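Local coordinates for uncharacterized protein (Bacteroides eggerthii, PDB 4FTD) that is of unknown function but folds as a six-bladed beta-propeller joined to an immunoglobulin-like domain and may take part in carbohydrate metabolism, at residues 352-357 / 429-434; 369-374 / 394-399. One frame throughout, in Å; residues are numbered along the deposited sequence.

Overall arrangement
Both interactions involve the propeller blade built from strands 342-347, 350-357, 369-374 and 398-401. Interaction 1 packs its strand 350-357 face to face on the next blade, and interaction 2 adds the outer strand at its rim. Their centres lie about 9 Å apart. Strands 350-357 and 369-374 are sheet neighbours: Leu353 O and Tyr373 N, at 2.8 Å, probably form a hydrogen bond, as do Thr357 OG1 and Ala369 N at 2.9 Å. Between the blades, Leu431 CD1 of interaction 1 presses on Val372 CG2 of interaction 2 at 3.5 Å. A glycerol, probably from the crystallisation liquor, lies about 4 Å from the Tyr398 side chain.

Interaction 1. Residues 352-357 / 429-434; sequences YLLVCT and LCLFAS
Cys356 and Ala433 meet where the two strands run closest, their CA atoms 6.2 Å apart. The CB of Cys356 lies 4.2 Å from the CB of Ala433. The next atom out, SG, the tip of the side chain, is swung anti to the backbone N (chi1 -172°), which carries it alongside the same methyl, 4.0 Å from Ala433 CB and 4.2 Å from the carbonyl O of Ser434. Further back the strands diverge, and longer side chains span the interval. Leu354 reaches across with its CD2 branch, which touches Leu431 CD2 at 4.2 Å and sits near Phe432 O. At the wide end the Tyr352 ring passes Leu429 obliquely, with CE2 4.0 Å from Leu429 CD2, while the Tyr352 hydroxyl is hydrogen-bonded to Glu350 and to the backbone N of Ala114.

This is apolar packing between adjacent propeller blades, the strands crossing at -22°. The second blade is the closing one, in which strand 120-125 joins three strands from the end of the chain. Leu354 and Cys356 also lean on Thr414 of strand 412-420, while Leu431 and Ala433 reach Val372 and Leu370 of strand 369-374.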
loop_
_atom_site.group_PDB
_atom_site.type_symbol
_atom_site.label_atom_id
_atom_site.label_comp_id
_atom_site.label_asym_id
_atom_site.label_seq_id
_atom_site.Cartn_x
_atom_site.Cartn_y
_atom_site.Cartn_z
ATOM N N TYR A 352 5.229 -3.936 0.932
ATOM C CA TYR A 352 4.477 -3.814 -0.297
ATOM C C TYR A 352 4.945 -2.637 -1.150
ATOM O O TYR A 352 5.517 -1.677 -0.632
ATOM C CB TYR A 352 2.987 -3.608 0.021
ATOM C CG TYR A 352 2.424 -4.606 0.986
ATOM C CD1 TYR A 352 2.459 -5.961 0.699
ATOM C CD2 TYR A 352 1.858 -4.209 2.205
ATOM C CE1 TYR A 352 1.979 -6.910 1.597
ATOM C CE2 TYR A 352 1.358 -5.158 3.105
ATOM C CZ TYR A 352 1.423 -6.507 2.793
ATOM O OH TYR A 352 0.941 -7.469 3.666
ATOM N N LEU A 353 4.711 -2.746 -2.461
ATOM C CA LEU A 353 4.867 -1.639 -3.398
ATOM C C LEU A 353 3.454 -1.222 -3.808
ATOM O O LEU A 353 2.679 -2.042 -4.298
ATOM C CB LEU A 353 5.662 -2.041 -4.643
ATOM C CG LEU A 353 5.918 -0.906 -5.657
ATOM C CD1 LEU A 353 6.756 0.188 -5.009
ATOM C CD2 LEU A 353 6.562 -1.414 -6.944
ATOM N N LEU A 354 3.136 0.045 -3.544
ATOM C CA LEU A 354 1.876 0.696 -3.907
ATOM C C LEU A 354 2.181 1.522 -5.163
ATOM O O LEU A 354 3.154 2.307 -5.174
ATOM C CB LEU A 354 1.384 1.588 -2.772
ATOM C CG LEU A 354 0.178 2.497 -3.047
ATOM C CD1 LEU A 354 -1.063 1.712 -3.446
ATOM C CD2 LEU A 354 -0.062 3.385 -1.811
ATOM N N VAL A 355 1.417 1.297 -6.224
ATOM C CA VAL A 355 1.566 2.083 -7.454
ATOM C C VAL A 355 0.201 2.426 -7.978
ATOM O O VAL A 355 -0.806 1.850 -7.526
ATOM C CB VAL A 355 2.364 1.348 -8.552
ATOM C CG1 VAL A 355 3.776 1.029 -8.097
ATOM C CG2 VAL A 355 1.633 0.101 -9.038
ATOM N N CYS A 356 0.136 3.422 -8.874
ATOM C CA CYS A 356 -1.084 3.623 -9.665
ATOM C C CYS A 356 -0.715 3.549 -11.116
ATOM O O CYS A 356 0.239 4.227 -11.547
ATOM C CB CYS A 356 -1.774 4.964 -9.352
ATOM S SG CYS A 356 -3.396 5.143 -10.122
ATOM N N THR A 357 -1.434 2.750 -11.905
ATOM C CA THR A 357 -1.095 2.693 -13.337
ATOM C C THR A 357 -1.786 3.913 -14.012
ATOM O O THR A 357 -2.931 4.202 -13.713
ATOM C CB THR A 357 -1.447 1.344 -13.980
ATOM O OG1 THR A 357 -2.837 1.175 -13.795
ATOM C CG2 THR A 357 -0.617 0.133 -13.333
ATOM N N LEU A 429 -4.269 -0.983 7.385
ATOM C CA LEU A 429 -3.509 -0.424 6.275
ATOM C C LEU A 429 -4.501 0.243 5.326
ATOM O O LEU A 429 -5.374 -0.433 4.757
ATOM C CB LEU A 429 -2.742 -1.515 5.505
ATOM C CG LEU A 429 -2.002 -1.096 4.223
ATOM C CD1 LEU A 429 -0.959 -0.054 4.572
ATOM C CD2 LEU A 429 -1.386 -2.299 3.509
ATOM N N CYS A 430 -4.324 1.539 5.114
ATOM C CA CYS A 430 -5.222 2.353 4.289
ATOM C C CYS A 430 -4.447 2.865 3.088
ATOM O O CYS A 430 -3.422 3.501 3.260
ATOM C CB CYS A 430 -5.781 3.489 5.111
ATOM S SG CYS A 430 -6.440 3.006 6.718
ATOM N N LEU A 431 -4.896 2.503 1.886
ATOM C CA LEU A 431 -4.226 2.817 0.633
ATOM C C LEU A 431 -5.115 3.757 -0.175
ATOM O O LEU A 431 -6.334 3.635 -0.163
ATOM C CB LEU A 431 -3.927 1.534 -0.162
ATOM C CG LEU A 431 -3.161 0.439 0.600
ATOM C CD1 LEU A 431 -2.961 -0.736 -0.349
ATOM C CD2 LEU A 431 -1.803 0.913 1.149
ATOM N N PHE A 432 -4.476 4.690 -0.860
ATOM C CA PHE A 432 -5.134 5.691 -1.692
ATOM C C PHE A 432 -4.439 5.756 -3.022
ATOM O O PHE A 432 -3.197 5.707 -3.085
ATOM C CB PHE A 432 -5.026 7.028 -1.007
ATOM C CG PHE A 432 -5.429 8.240 -1.845
ATOM C CD1 PHE A 432 -4.477 8.939 -2.594
ATOM C CD2 PHE A 432 -6.746 8.771 -1.743
ATOM C CE1 PHE A 432 -4.826 10.088 -3.301
ATOM C CE2 PHE A 432 -7.088 9.930 -2.414
ATOM C CZ PHE A 432 -6.124 10.580 -3.205
ATOM N N ALA A 433 -5.232 5.912 -4.063
ATOM C CA ALA A 433 -4.775 6.244 -5.418
ATOM C C ALA A 433 -5.769 7.242 -6.029
ATOM O O ALA A 433 -6.986 7.216 -5.737
ATOM C CB ALA A 433 -4.659 5.011 -6.313
ATOM N N SER A 434 -5.239 8.132 -6.853
ATOM C CA SER A 434 -6.008 9.098 -7.622
ATOM C C SER A 434 -5.427 9.159 -9.015
ATOM O O SER A 434 -4.217 9.184 -9.164
ATOM C CB SER A 434 -5.869 10.506 -7.030
ATOM O OG SER A 434 -6.779 11.396 -7.708
#

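Interaction 2. Residues 369-374 / 394-399; sequences ALEVYD and HNPIYQ
Glu371 and Gln399 run side by side on one face of the sheet, and their ends join: Gln399 NE2 donates to Glu371 OE2 at 2.8 Å, with an N-H...O angle of 155°. The oxygen lies in the amide plane of Gln399 but is approached on its anti side, from somewhat out of the carboxylate plane. Gln399 gets there with CG anti to its backbone N (chi1 -174°) and the chain extended beyond. The same OE2 is also hydrogen-bonded to the Ser367 hydroxyl. With an alanine here in place of Glu371, the Gln399 amide and the Ser367 hydroxyl would probably both be left without this shared partner, and the Gln399 end set free to turn. Next along, Pro396 lies on Tyr373: its CB is 4.1 Å from the ring centroid of Tyr373, 16° off the normal, a CH-pi contact, while His394 O meets the ring edge in plane.

The backbones pair antiparallel, forming the outer edge of the propeller blade, and the pairing carries a classic beta bulge: Ile397 and Tyr398 both face Val372. Val372 N donates to Tyr398 O at 3.0 Å. In return Val372 O takes Ile397 N at 2.7 Å and, weakly, Tyr398 N at 3.4 Å. The opposite face, that of Val372 and Tyr398, is the tightly packed one: Val372 sets CG1 against Ile397 CG2 and CB against Tyr398 CB. Leu370 CD2 lies 3.9 Å from Tyr398 CD2, at the edge of that ring, which meets Phe445 edge-to-face.

Past the bulge this packing gives way to water. A single molecule bridges the strand and the incoming loop, accepting from Asp374 N at 2.9 Å and donating to Asn395 O at 2.8 Å. Asn395 and Ile397 are exposed, and Asp374 turns its OD1 to Thr376 while Ile397 CD1 merely skirts OD2.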
loop_
_atom_site.group_PDB
_atom_site.type_symbol
_atom_site.label_atom_id
_atom_site.label_comp_id
_atom_site.label_asym_id
_atom_site.label_seq_id
_atom_site.Cartn_x
_atom_site.Cartn_y
_atom_site.Cartn_z
ATOM N N ALA A 369 -5.314 1.687 -12.476
ATOM C CA ALA A 369 -5.655 1.052 -11.224
ATOM C C ALA A 369 -4.664 1.285 -10.103
ATOM O O ALA A 369 -3.486 1.438 -10.331
ATOM C CB ALA A 369 -5.798 -0.462 -11.460
ATOM N N LEU A 370 -5.170 1.256 -8.871
ATOM C CA LEU A 370 -4.317 1.142 -7.696
ATOM C C LEU A 370 -3.841 -0.310 -7.765
ATOM O O LEU A 370 -4.669 -1.209 -7.915
ATOM C CB LEU A 370 -5.121 1.391 -6.418
ATOM C CG LEU A 370 -4.491 1.322 -5.029
ATOM C CD1 LEU A 370 -5.387 2.025 -4.000
ATOM C CD2 LEU A 370 -4.237 -0.105 -4.631
ATOM N N GLU A 371 -2.532 -0.545 -7.654
ATOM C CA GLU A 371 -1.992 -1.904 -7.592
ATOM C C GLU A 371 -1.012 -2.026 -6.444
ATOM O O GLU A 371 -0.273 -1.094 -6.157
ATOM C CB GLU A 371 -1.337 -2.265 -8.934
ATOM C CG GLU A 371 -2.394 -2.492 -10.004
ATOM C CD GLU A 371 -1.860 -2.792 -11.382
ATOM O OE1 GLU A 371 -0.630 -2.778 -11.591
ATOM O OE2 GLU A 371 -2.698 -3.033 -12.271
ATOM N N VAL A 372 -1.047 -3.173 -5.775
ATOM C CA VAL A 372 -0.148 -3.495 -4.693
ATOM C C VAL A 372 0.612 -4.762 -5.070
ATOM O O VAL A 372 0.005 -5.766 -5.480
ATOM C CB VAL A 372 -0.919 -3.723 -3.380
ATOM C CG1 VAL A 372 0.053 -3.969 -2.245
ATOM C CG2 VAL A 372 -1.804 -2.524 -3.087
ATOM N N TYR A 373 1.937 -4.705 -4.931
ATOM C CA TYR A 373 2.809 -5.824 -5.204
ATOM C C TYR A 373 3.454 -6.259 -3.914
ATOM O O TYR A 373 3.773 -5.430 -3.059
ATOM C CB TYR A 373 3.872 -5.446 -6.214
ATOM C CG TYR A 373 3.315 -5.238 -7.570
ATOM C CD1 TYR A 373 3.203 -6.310 -8.466
ATOM C CD2 TYR A 373 2.857 -3.987 -7.962
ATOM C CE1 TYR A 373 2.676 -6.134 -9.715
ATOM C CE2 TYR A 373 2.340 -3.790 -9.216
ATOM C CZ TYR A 373 2.253 -4.855 -10.088
ATOM O OH TYR A 373 1.726 -4.639 -11.316
ATOM N N ASP A 374 3.645 -7.558 -3.767
ATOM C CA ASP A 374 4.273 -8.108 -2.554
ATOM C C ASP A 374 5.794 -8.099 -2.681
ATOM O O ASP A 374 6.344 -8.794 -3.532
ATOM C CB ASP A 374 3.795 -9.529 -2.301
ATOM C CG ASP A 374 4.110 -10.024 -0.891
ATOM O OD1 ASP A 374 4.952 -9.451 -0.166
ATOM O OD2 ASP A 374 3.470 -11.005 -0.498
ATOM N N HIS A 394 4.118 -12.530 -11.246
ATOM C CA HIS A 394 4.329 -11.075 -11.164
ATOM C C HIS A 394 3.033 -10.289 -11.108
ATOM O O HIS A 394 3.014 -9.133 -11.443
ATOM C CB HIS A 394 5.226 -10.596 -12.310
ATOM C CG HIS A 394 6.523 -11.326 -12.367
ATOM N ND1 HIS A 394 6.814 -12.243 -13.349
ATOM C CD2 HIS A 394 7.563 -11.356 -11.504
ATOM C CE1 HIS A 394 8.003 -12.765 -13.117
ATOM N NE2 HIS A 394 8.474 -12.252 -11.997
ATOM N N ASN A 395 1.942 -10.921 -10.707
ATOM C CA ASN A 395 0.666 -10.224 -10.589
ATOM C C ASN A 395 0.642 -9.379 -9.316
ATOM O O ASN A 395 1.240 -9.756 -8.312
ATOM C CB ASN A 395 -0.497 -11.208 -10.511
ATOM C CG ASN A 395 -0.601 -12.094 -11.737
ATOM O OD1 ASN A 395 -0.652 -13.311 -11.621
ATOM N ND2 ASN A 395 -0.605 -11.490 -12.903
ATOM N N PRO A 396 -0.078 -8.254 -9.338
ATOM C CA PRO A 396 -0.287 -7.568 -8.062
ATOM C C PRO A 396 -1.057 -8.469 -7.088
ATOM O O PRO A 396 -1.808 -9.328 -7.522
ATOM C CB PRO A 396 -1.122 -6.344 -8.436
ATOM C CG PRO A 396 -1.655 -6.603 -9.783
ATOM C CD PRO A 396 -0.715 -7.554 -10.463
ATOM N N ILE A 397 -0.816 -8.311 -5.791
ATOM C CA ILE A 397 -1.562 -9.015 -4.752
ATOM C C ILE A 397 -2.927 -8.322 -4.513
ATOM O O ILE A 397 -3.805 -8.896 -3.921
ATOM C CB ILE A 397 -0.727 -9.123 -3.458
ATOM C CG1 ILE A 397 -1.354 -10.095 -2.464
ATOM C CG2 ILE A 397 -0.540 -7.770 -2.805
ATOM C CD1 ILE A 397 -0.469 -10.368 -1.268
ATOM N N TYR A 398 -3.106 -7.087 -4.981
ATOM C CA TYR A 398 -4.400 -6.385 -4.883
ATOM C C TYR A 398 -4.492 -5.354 -6.006
ATOM O O TYR A 398 -3.494 -4.728 -6.333
ATOM C CB TYR A 398 -4.566 -5.669 -3.521
ATOM C CG TYR A 398 -5.872 -4.911 -3.415
ATOM C CD1 TYR A 398 -7.068 -5.586 -3.187
ATOM C CD2 TYR A 398 -5.921 -3.523 -3.608
ATOM C CE1 TYR A 398 -8.278 -4.903 -3.124
ATOM C CE2 TYR A 398 -7.128 -2.833 -3.558
ATOM C CZ TYR A 398 -8.297 -3.520 -3.307
ATOM O OH TYR A 398 -9.480 -2.839 -3.273
ATOM N N GLN A 399 -5.685 -5.189 -6.579
ATOM C CA GLN A 399 -5.930 -4.220 -7.637
ATOM C C GLN A 399 -7.292 -3.593 -7.447
ATOM O O GLN A 399 -8.253 -4.294 -7.124
ATOM C CB GLN A 399 -5.928 -4.904 -8.997
ATOM C CG GLN A 399 -6.035 -3.954 -10.180
ATOM C CD GLN A 399 -6.094 -4.686 -11.493
ATOM O OE1 GLN A 399 -7.035 -5.426 -11.759
ATOM N NE2 GLN A 399 -5.101 -4.478 -12.315
HETATM O O HOH W 1 2.808 -9.254 -6.008
#